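Local coordinates for resiniferatoxin-binding, phosphotriesterase-related protein (Rhodobacter sphaeroides 2.4.1, PDB 3K2G) that binds two zinc ions per subunit in a TIM barrel of the phosphotriesterase family and is probably a phosphoric ester hydrolase, at residues I89-V92 against K93-A96; F321-K324 against H325-R329; E341-M344 against V345-R349. All coordinates share one frame; numbering follows the deposited sequence.

Contact 1. Residues I89-V92 against K93-A96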
ATOM      1  N   ILE B  89      -0.700  28.869 -33.796  1.00 19.08           N
ATOM      2  CA  ILE B  89       0.630  29.421 -34.006  1.00 20.30           C
ATOM      3  C   ILE B  89       1.120  30.197 -32.790  1.00 20.20           C
ATOM      4  O   ILE B  89       2.276  30.067 -32.395  1.00 21.76           O
ATOM      5  CB  ILE B  89       0.659  30.342 -35.253  1.00 22.17           C
ATOM      6  CG1 ILE B  89       0.546  29.490 -36.517  1.00 22.28           C
ATOM      7  CG2 ILE B  89       1.939  31.175 -35.267  1.00 22.20           C
ATOM      8  CD1 ILE B  89       0.294  30.284 -37.780  1.00 22.89           C
ATOM      9  N   ALA B  90       0.251  31.013 -32.197  1.00 19.85           N
ATOM     10  CA  ALA B  90       0.647  31.788 -31.024  1.00 19.06           C
ATOM     11  C   ALA B  90       0.904  30.867 -29.831  1.00 18.56           C
ATOM     12  O   ALA B  90       1.870  31.046 -29.085  1.00 15.23           O
ATOM     13  CB  ALA B  90      -0.434  32.809 -30.669  1.00 18.75           C
ATOM     14  N   GLU B  91       0.030  29.882 -29.658  1.00 17.44           N
ATOM     15  CA  GLU B  91       0.156  28.942 -28.551  1.00 18.26           C
ATOM     16  C   GLU B  91       1.422  28.098 -28.686  1.00 17.07           C
ATOM     17  O   GLU B  91       2.071  27.788 -27.691  1.00 17.36           O
ATOM     18  CB  GLU B  91      -1.076  28.042 -28.495  1.00 20.97           C
ATOM     19  CG  GLU B  91      -2.363  28.755 -28.063  1.00 19.21           C
ATOM     20  CD  GLU B  91      -2.441  28.990 -26.557  1.00 20.20           C
ATOM     21  OE1 GLU B  91      -1.898  28.162 -25.790  1.00 15.06           O
ATOM     22  OE2 GLU B  91      -3.059  29.990 -26.135  1.00 16.99           O
ATOM     23  N   VAL B  92       1.771  27.732 -29.918  1.00 16.93           N
ATOM     24  CA  VAL B  92       2.969  26.935 -30.159  1.00 18.49           C
ATOM     25  C   VAL B  92       4.224  27.778 -29.935  1.00 19.66           C
ATOM     26  O   VAL B  92       5.253  27.271 -29.480  1.00 18.19           O
ATOM     27  CB  VAL B  92       2.971  26.348 -31.596  1.00 19.61           C
ATOM     28  CG1 VAL B  92       4.334  25.743 -31.925  1.00 19.23           C
ATOM     29  CG2 VAL B  92       1.892  25.283 -31.711  1.00 17.07           C
ATOM     30  N   LYS B  93       4.146  29.067 -30.242  1.00 20.37           N
ATOM     31  CA  LYS B  93       5.297  29.930 -30.035  1.00 21.24           C
ATOM     32  C   LYS B  93       5.697  29.962 -28.564  1.00 21.89           C
ATOM     33  O   LYS B  93       6.850  30.245 -28.237  1.00 20.38           O
ATOM     34  CB  LYS B  93       5.008  31.344 -30.533  1.00 22.83           C
ATOM     35  CG  LYS B  93       4.990  31.471 -32.050  1.00 24.44           C
ATOM     36  CD  LYS B  93       4.765  32.918 -32.462  1.00 25.33           C
ATOM     37  CE  LYS B  93       4.720  33.068 -33.974  1.00 25.94           C
ATOM     38  NZ  LYS B  93       4.488  34.481 -34.390  1.00 26.77           N
ATOM     39  N   GLN B  94       4.753  29.672 -27.670  1.00 21.19           N
ATOM     40  CA  GLN B  94       5.057  29.655 -26.241  1.00 21.44           C
ATOM     41  C   GLN B  94       6.012  28.504 -25.926  1.00 21.39           C
ATOM     42  O   GLN B  94       6.916  28.635 -25.092  1.00 20.66           O
ATOM     43  CB  GLN B  94       3.782  29.481 -25.421  1.00 22.97           C
ATOM     44  CG  GLN B  94       2.891  30.694 -25.375  1.00 24.16           C
ATOM     45  CD  GLN B  94       1.654  30.441 -24.542  1.00 26.78           C
ATOM     46  OE1 GLN B  94       1.742  29.889 -23.441  1.00 25.15           O
ATOM     47  NE2 GLN B  94       0.495  30.843 -25.056  1.00 26.53           N
ATOM     48  N   PHE B  95       5.791  27.375 -26.591  1.00 20.10           N
ATOM     49  CA  PHE B  95       6.627  26.189 -26.412  1.00 20.67           C
ATOM     50  C   PHE B  95       8.027  26.509 -26.916  1.00 21.16           C
ATOM     51  O   PHE B  95       9.018  26.245 -26.238  1.00 20.07           O
ATOM     52  CB  PHE B  95       6.039  25.017 -27.201  1.00 21.10           C
ATOM     53  CG  PHE B  95       6.888  23.774 -27.184  1.00 19.93           C
ATOM     54  CD1 PHE B  95       7.323  23.220 -25.983  1.00 17.44           C
ATOM     55  CD2 PHE B  95       7.208  23.127 -28.374  1.00 19.60           C
ATOM     56  CE1 PHE B  95       8.058  22.036 -25.967  1.00 19.63           C
ATOM     57  CE2 PHE B  95       7.943  21.939 -28.373  1.00 18.51           C
ATOM     58  CZ  PHE B  95       8.368  21.392 -27.166  1.00 17.70           C
ATOM     59  N   ALA B  96       8.097  27.087 -28.110  1.00 22.50           N
ATOM     60  CA  ALA B  96       9.381  27.455 -28.694  1.00 24.67           C
ATOM     61  C   ALA B  96      10.055  28.479 -27.782  1.00 25.52           C
ATOM     62  O   ALA B  96      11.275  28.472 -27.615  1.00 24.51           O
ATOM     63  CB  ALA B  96       9.171  28.046 -30.083  1.00 24.89           C
TER
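Ile89 and Lys93 stand one turn apart on helix 85-97, one of the helices packed around the TIM barrel, and their side chains run side by side in the same direction. CG2 of Ile89 touches CE of Lys93 at 3.6 Å. The lysine is extended beyond CG, and with CG anti to its carbonyl carbon (chi1 -73°) its first methylenes lie back over the preceding turn, Lys93 CG 3.1 Å from Ile89 O. That oxygen also accepts the Lys93 N-H at 3.0 Å. Ala90 and the outer end of Lys93 form the solvent side, whereas Ile89 is buried against helix 115-125.

The tightly packed side is carried by Val92 and Phe95, whose side chains both reach Ile103 of strand 102-105. Here Val92 O accepts Ala96 N at 3.2 Å and, weakly, Phe95 N. CB of Phe95 sits 3.3 Å from the same oxygen.

Glu91 and Gln94 form a third, polar flank. Their side chains run alongside each other in the same direction, carboxylate and amide planes 56° apart, and Glu91 OE1 is 3.7 Å from Gln94 NE2. Rather than pairing with each other, they share a partner: Glu91 OE2 and Gln94 NE2 both hydrogen bond to Thr312 OG1, and Glu91 OE2 takes a second bond from Arg313 N.

Contact 2. Residues F321-K324 against H325-R329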
ATOM      1  N   PHE B 321       3.422  23.963 -20.853  1.00 15.45           N
ATOM      2  CA  PHE B 321       3.203  23.542 -19.475  1.00 15.27           C
ATOM      3  C   PHE B 321       4.153  22.434 -19.008  1.00 13.77           C
ATOM      4  O   PHE B 321       4.748  22.527 -17.939  1.00 13.22           O
ATOM      5  CB  PHE B 321       1.747  23.093 -19.312  1.00 17.21           C
ATOM      6  CG  PHE B 321       1.364  22.787 -17.896  1.00 20.46           C
ATOM      7  CD1 PHE B 321       1.087  23.815 -16.998  1.00 19.06           C
ATOM      8  CD2 PHE B 321       1.292  21.469 -17.453  1.00 19.48           C
ATOM      9  CE1 PHE B 321       0.744  23.536 -15.679  1.00 18.56           C
ATOM     10  CE2 PHE B 321       0.952  21.179 -16.137  1.00 20.44           C
ATOM     11  CZ  PHE B 321       0.675  22.216 -15.248  1.00 18.55           C
ATOM     12  N   VAL B 322       4.294  21.380 -19.803  1.00 15.06           N
ATOM     13  CA  VAL B 322       5.181  20.289 -19.422  1.00 14.44           C
ATOM     14  C   VAL B 322       6.578  20.818 -19.121  1.00 14.24           C
ATOM     15  O   VAL B 322       7.155  20.518 -18.075  1.00 13.61           O
ATOM     16  CB  VAL B 322       5.256  19.221 -20.534  1.00 14.00           C
ATOM     17  CG1 VAL B 322       6.440  18.285 -20.296  1.00 14.61           C
ATOM     18  CG2 VAL B 322       3.966  18.416 -20.550  1.00 15.41           C
ATOM     19  N   THR B 323       7.096  21.631 -20.036  1.00 15.86           N
ATOM     20  CA  THR B 323       8.433  22.207 -19.907  1.00 17.12           C
ATOM     21  C   THR B 323       8.604  23.201 -18.769  1.00 19.39           C
ATOM     22  O   THR B 323       9.588  23.151 -18.033  1.00 19.79           O
ATOM     23  CB  THR B 323       8.850  22.943 -21.196  1.00 17.66           C
ATOM     24  OG1 THR B 323       8.776  22.046 -22.309  1.00 16.32           O
ATOM     25  CG2 THR B 323      10.273  23.458 -21.069  1.00 18.70           C
ATOM     26  N   LYS B 324       7.647  24.110 -18.634  1.00 20.96           N
ATOM     27  CA  LYS B 324       7.729  25.149 -17.618  1.00 22.32           C
ATOM     28  C   LYS B 324       7.281  24.740 -16.220  1.00 20.90           C
ATOM     29  O   LYS B 324       7.825  25.215 -15.221  1.00 19.97           O
ATOM     30  CB  LYS B 324       6.912  26.361 -18.075  1.00 25.32           C
ATOM     31  CG  LYS B 324       7.204  27.644 -17.305  1.00 31.60           C
ATOM     32  CD  LYS B 324       6.123  28.697 -17.536  1.00 35.12           C
ATOM     33  CE  LYS B 324       5.900  28.986 -19.009  1.00 36.19           C
ATOM     34  NZ  LYS B 324       4.833  30.012 -19.174  1.00 40.20           N
ATOM     35  N   HIS B 325       6.309  23.843 -16.135  1.00 21.06           N
ATOM     36  CA  HIS B 325       5.798  23.469 -14.830  1.00 19.96           C
ATOM     37  C   HIS B 325       5.962  22.018 -14.397  1.00 19.62           C
ATOM     38  O   HIS B 325       6.268  21.762 -13.235  1.00 20.89           O
ATOM     39  CB  HIS B 325       4.333  23.902 -14.747  1.00 19.99           C
ATOM     40  CG  HIS B 325       4.140  25.379 -14.920  1.00 20.03           C
ATOM     41  ND1 HIS B 325       4.468  26.294 -13.943  1.00 21.75           N
ATOM     42  CD2 HIS B 325       3.682  26.103 -15.969  1.00 22.07           C
ATOM     43  CE1 HIS B 325       4.219  27.515 -14.379  1.00 21.27           C
ATOM     44  NE2 HIS B 325       3.742  27.427 -15.606  1.00 21.76           N
ATOM     45  N   PHE B 326       5.785  21.068 -15.305  1.00 18.28           N
ATOM     46  CA  PHE B 326       5.924  19.678 -14.903  1.00 18.95           C
ATOM     47  C   PHE B 326       7.373  19.260 -14.638  1.00 18.82           C
ATOM     48  O   PHE B 326       7.637  18.561 -13.660  1.00 18.02           O
ATOM     49  CB  PHE B 326       5.279  18.734 -15.927  1.00 18.57           C
ATOM     50  CG  PHE B 326       5.137  17.314 -15.430  1.00 19.53           C
ATOM     51  CD1 PHE B 326       4.386  17.028 -14.290  1.00 18.13           C
ATOM     52  CD2 PHE B 326       5.766  16.263 -16.093  1.00 17.36           C
ATOM     53  CE1 PHE B 326       4.269  15.712 -13.819  1.00 19.82           C
ATOM     54  CE2 PHE B 326       5.656  14.954 -15.633  1.00 18.26           C
ATOM     55  CZ  PHE B 326       4.908  14.674 -14.496  1.00 17.05           C
ATOM     56  N   LEU B 327       8.311  19.681 -15.481  1.00 18.83           N
ATOM     57  CA  LEU B 327       9.707  19.303 -15.260  1.00 21.24           C
ATOM     58  C   LEU B 327      10.115  19.707 -13.837  1.00 21.43           C
ATOM     59  O   LEU B 327      10.679  18.902 -13.096  1.00 21.94           O
ATOM     60  CB  LEU B 327      10.618  19.936 -16.325  1.00 21.34           C
ATOM     61  CG  LEU B 327      10.287  19.523 -17.774  1.00 23.52           C
ATOM     62  CD1 LEU B 327      11.362  20.042 -18.725  1.00 23.63           C
ATOM     63  CD2 LEU B 327      10.183  18.006 -17.893  1.00 23.30           C
ATOM     64  N   PRO B 328       9.819  20.954 -13.428  1.00 22.90           N
ATOM     65  CA  PRO B 328      10.176  21.379 -12.068  1.00 23.41           C
ATOM     66  C   PRO B 328       9.516  20.477 -11.005  1.00 24.46           C
ATOM     67  O   PRO B 328      10.097  20.225  -9.949  1.00 25.26           O
ATOM     68  CB  PRO B 328       9.664  22.816 -12.016  1.00 25.12           C
ATOM     69  CG  PRO B 328       9.840  23.280 -13.438  1.00 23.12           C
ATOM     70  CD  PRO B 328       9.339  22.096 -14.228  1.00 23.00           C
ATOM     71  N   ARG B 329       8.307  19.994 -11.288  1.00 23.32           N
ATOM     72  CA  ARG B 329       7.592  19.109 -10.363  1.00 22.30           C
ATOM     73  C   ARG B 329       8.345  17.776 -10.262  1.00 22.45           C
ATOM     74  O   ARG B 329       8.500  17.225  -9.174  1.00 19.61           O
ATOM     75  CB  ARG B 329       6.161  18.861 -10.859  1.00 22.34           C
ATOM     76  CG  ARG B 329       5.296  17.997  -9.940  1.00 22.23           C
ATOM     77  CD  ARG B 329       3.932  17.711 -10.570  1.00 23.44           C
ATOM     78  NE  ARG B 329       3.122  18.920 -10.722  1.00 20.83           N
ATOM     79  CZ  ARG B 329       2.464  19.518  -9.729  1.00 23.57           C
ATOM     80  NH1 ARG B 329       2.507  19.022  -8.498  1.00 19.89           N
ATOM     81  NH2 ARG B 329       1.760  20.620  -9.965  1.00 21.71           N
TER
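His325 meets Phe321 and Lys324 at once, in the first turns of helix 321-332. Its CB sits over one face of the Phe321 ring, 4.0 Å from the centroid and toward the rim, a CH-pi contact. The imidazole continues obliquely past that ring, the two planes at 36°, so that His325 CD2 comes 3.6 Å from Phe321 CD1. Lys324 runs alongside, pointing the same way, and lays CG over a face of the imidazole, 4.1 Å from its centroid. With its CG anti to the backbone N (chi1 -164°), the lysine is carried along the histidine instead of back over the helix.

Phe326 gives its N-H to Phe321 O, which already accepts His325 N at 2.7 Å; this second bond, five residues along, marks a wider pi-type turn. The Phe326 ring leaves the helix to pack on Ile287 and Ile264. Leu327 continues the wide spacing, its N bonded to Val322 O at 3.0 Å, while its CD1 lies near Thr323 O. Pro328 has no N-H to give, and the helix kinks there; its CG rests 3.3 Å from Lys324 O. Arg329 turns to Asp281, with which it forms a salt bridge.

Lys324 NZ and His325 NE2 both bind Glu68 OE2 of the second subunit, by a salt bridge and a hydrogen bond, and the two bonds tie this turn to that subunit. The shared carboxylate could compensate the lysine's charge and may favour a protonated imidazole.

Contact 3. Residues E341-M344 against V345-R349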
ATOM      1  N   GLU B 341      16.434  15.790 -19.128  1.00 22.59           N
ATOM      2  CA  GLU B 341      16.987  15.893 -20.473  1.00 23.00           C
ATOM      3  C   GLU B 341      16.636  14.610 -21.226  1.00 21.30           C
ATOM      4  O   GLU B 341      16.282  14.648 -22.406  1.00 18.91           O
ATOM      5  CB  GLU B 341      18.509  16.064 -20.387  1.00 27.00           C
ATOM      6  CG  GLU B 341      19.246  16.110 -21.719  1.00 32.20           C
ATOM      7  CD  GLU B 341      18.867  17.304 -22.571  1.00 34.63           C
ATOM      8  OE1 GLU B 341      18.750  18.420 -22.026  1.00 37.30           O
ATOM      9  OE2 GLU B 341      18.701  17.129 -23.794  1.00 37.70           O
ATOM     10  N   THR B 342      16.732  13.479 -20.527  1.00 19.16           N
ATOM     11  CA  THR B 342      16.421  12.174 -21.106  1.00 20.94           C
ATOM     12  C   THR B 342      14.949  12.093 -21.528  1.00 19.52           C
ATOM     13  O   THR B 342      14.617  11.581 -22.596  1.00 15.82           O
ATOM     14  CB  THR B 342      16.720  11.037 -20.092  1.00 23.20           C
ATOM     15  OG1 THR B 342      18.132  10.969 -19.857  1.00 18.62           O
ATOM     16  CG2 THR B 342      16.225   9.692 -20.619  1.00 23.35           C
ATOM     17  N   LEU B 343      14.076  12.620 -20.683  1.00 17.52           N
ATOM     18  CA  LEU B 343      12.645  12.601 -20.950  1.00 17.82           C
ATOM     19  C   LEU B 343      12.206  13.460 -22.132  1.00 16.00           C
ATOM     20  O   LEU B 343      11.395  13.020 -22.940  1.00 16.31           O
ATOM     21  CB  LEU B 343      11.877  13.032 -19.692  1.00 20.00           C
ATOM     22  CG  LEU B 343      11.996  12.076 -18.503  1.00 20.05           C
ATOM     23  CD1 LEU B 343      11.399  12.703 -17.259  1.00 20.88           C
ATOM     24  CD2 LEU B 343      11.292  10.780 -18.836  1.00 20.90           C
HETATM   25  N   MSE B 344      12.752  14.668 -22.242  1.00 15.06           N
HETATM   26  CA  MSE B 344      12.356  15.591 -23.310  1.00 15.83           C
HETATM   27  C   MSE B 344      13.169  15.592 -24.594  1.00 16.17           C
HETATM   28  O   MSE B 344      12.741  16.177 -25.592  1.00 15.28           O
HETATM   29  CB  MSE B 344      12.328  17.023 -22.775  1.00 18.51           C
HETATM   30  CG  MSE B 344      11.400  17.217 -21.585  1.00 21.33           C
HETATM   31 SE   MSE B 344       9.576  16.612 -21.886  1.00 26.11          SE
HETATM   32  CE  MSE B 344       9.077  17.966 -23.182  1.00 20.90           C
ATOM     33  N   VAL B 345      14.342  14.962 -24.579  1.00 15.94           N
ATOM     34  CA  VAL B 345      15.188  14.953 -25.767  1.00 16.67           C
ATOM     35  C   VAL B 345      15.627  13.555 -26.167  1.00 16.57           C
ATOM     36  O   VAL B 345      15.306  13.079 -27.257  1.00 16.06           O
ATOM     37  CB  VAL B 345      16.468  15.814 -25.559  1.00 17.67           C
ATOM     38  CG1 VAL B 345      17.347  15.748 -26.804  1.00 19.27           C
ATOM     39  CG2 VAL B 345      16.096  17.258 -25.258  1.00 18.46           C
ATOM     40  N   THR B 346      16.356  12.895 -25.277  1.00 17.74           N
ATOM     41  CA  THR B 346      16.864  11.563 -25.572  1.00 17.10           C
ATOM     42  C   THR B 346      15.773  10.537 -25.881  1.00 17.09           C
ATOM     43  O   THR B 346      15.854   9.837 -26.890  1.00 14.53           O
ATOM     44  CB  THR B 346      17.749  11.034 -24.422  1.00 20.40           C
ATOM     45  OG1 THR B 346      18.635  12.074 -23.983  1.00 20.01           O
ATOM     46  CG2 THR B 346      18.593   9.857 -24.908  1.00 18.66           C
ATOM     47  N   ASN B 347      14.748  10.445 -25.039  1.00 15.06           N
ATOM     48  CA  ASN B 347      13.700   9.469 -25.297  1.00 15.13           C
ATOM     49  C   ASN B 347      12.949   9.742 -26.595  1.00 15.38           C
ATOM     50  O   ASN B 347      12.703   8.819 -27.366  1.00 13.37           O
ATOM     51  CB  ASN B 347      12.745   9.368 -24.110  1.00 14.54           C
ATOM     52  CG  ASN B 347      13.374   8.641 -22.931  1.00 17.63           C
ATOM     53  OD1 ASN B 347      14.489   8.124 -23.035  1.00 13.50           O
ATOM     54  ND2 ASN B 347      12.664   8.591 -21.814  1.00 11.14           N
ATOM     55  N   PRO B 348      12.560  11.004 -26.849  1.00 14.78           N
ATOM     56  CA  PRO B 348      11.853  11.264 -28.108  1.00 15.72           C
ATOM     57  C   PRO B 348      12.709  10.811 -29.298  1.00 16.26           C
ATOM     58  O   PRO B 348      12.207  10.216 -30.254  1.00 13.72           O
ATOM     59  CB  PRO B 348      11.657  12.771 -28.075  1.00 16.31           C
ATOM     60  CG  PRO B 348      11.365  13.009 -26.614  1.00 16.34           C
ATOM     61  CD  PRO B 348      12.450  12.161 -25.940  1.00 16.53           C
ATOM     62  N   ARG B 349      14.006  11.100 -29.232  1.00 16.60           N
ATOM     63  CA  ARG B 349      14.925  10.696 -30.295  1.00 17.12           C
ATOM     64  C   ARG B 349      14.934   9.166 -30.383  1.00 17.63           C
ATOM     65  O   ARG B 349      14.928   8.595 -31.478  1.00 18.10           O
ATOM     66  CB  ARG B 349      16.338  11.212 -30.008  1.00 17.22           C
ATOM     67  CG  ARG B 349      17.315  11.057 -31.174  1.00 18.68           C
ATOM     68  CD  ARG B 349      18.691  11.583 -30.817  1.00 20.75           C
ATOM     69  NE  ARG B 349      19.642  11.439 -31.918  1.00 22.29           N
ATOM     70  CZ  ARG B 349      20.934  11.749 -31.836  1.00 25.51           C
ATOM     71  NH1 ARG B 349      21.437  12.221 -30.703  1.00 23.13           N
ATOM     72  NH2 ARG B 349      21.726  11.584 -32.886  1.00 25.20           N
TER
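Thr342 O accepts the N-H of Asn347 at 2.7 Å, the shortest polar bond of this contact. The pair is five residues apart, so helix 337-352 widens here into a pi-type turn just before Pro348. One residue earlier, Glu341 O is gripped twice: by Val345 N at 2.9 Å and, weakly, by Thr346 N. Pro348 brings no N-H, and its ring carbons rest against the carbonyl oxygens of the preceding turn, CD lying 3.3 Å from Leu343 O and CG near Met344 O. The helix kinks at this point, then resumes with Arg349 N bonded to Val345 O.

Asn347 carries most of the side-chain contact. Its CG, anti to its carbonyl carbon (chi1 -73°), brings the amide across Thr342, where OD1 is 3.4 Å from Thr342 CG2. On the same side of the amide plane, nearer its nitrogen, Leu343 runs next to it and points the same way, with CD2 3.9 Å from Asn347 ND2. On the exposed flank Glu341, bent at chi2, curls its carboxylate against Val345; OE2 is modelled closer to CG2 than ordinary packing allows, so its exact placement is doubtful. Thr342 OG1 turns back to Ala338 O, while the selenomethionine Met344 points into the interior beside Leu301 and Leu32, its backbone bonded to Thr31.

The buried amide of Asn347 is well satisfied: ND2 donates to Ile299 O and Leu296 O, and OD1 accepts from Arg350 NH1. These bonds fix which end of the amide is oxygen and fasten the kinked helix to strand 299-301 and the loop leading into it.

In the fold
All three contacts lie on helices around the same barrel, each with a buried flank and a more open one. Contacts 2 and 3 share a pattern, a pi-type turn followed by a proline kink, and sit on consecutive helices that pack directly: Val322 CG1 meets Met344 SE at 3.9 Å and Leu327 CD2 meets Met344 CG. Contact 1 has no proline kink and joins contact 2 through Phe95 CE1 and Thr323 OG1, while contact 3 does not touch it. Contact 2 alone reaches another subunit, through charged and aromatic groups. In contact 3 the buried amide of Asn347 turns inward to backbone carbonyls; in contact 1 the polar flank is directed at Thr312 and Arg313.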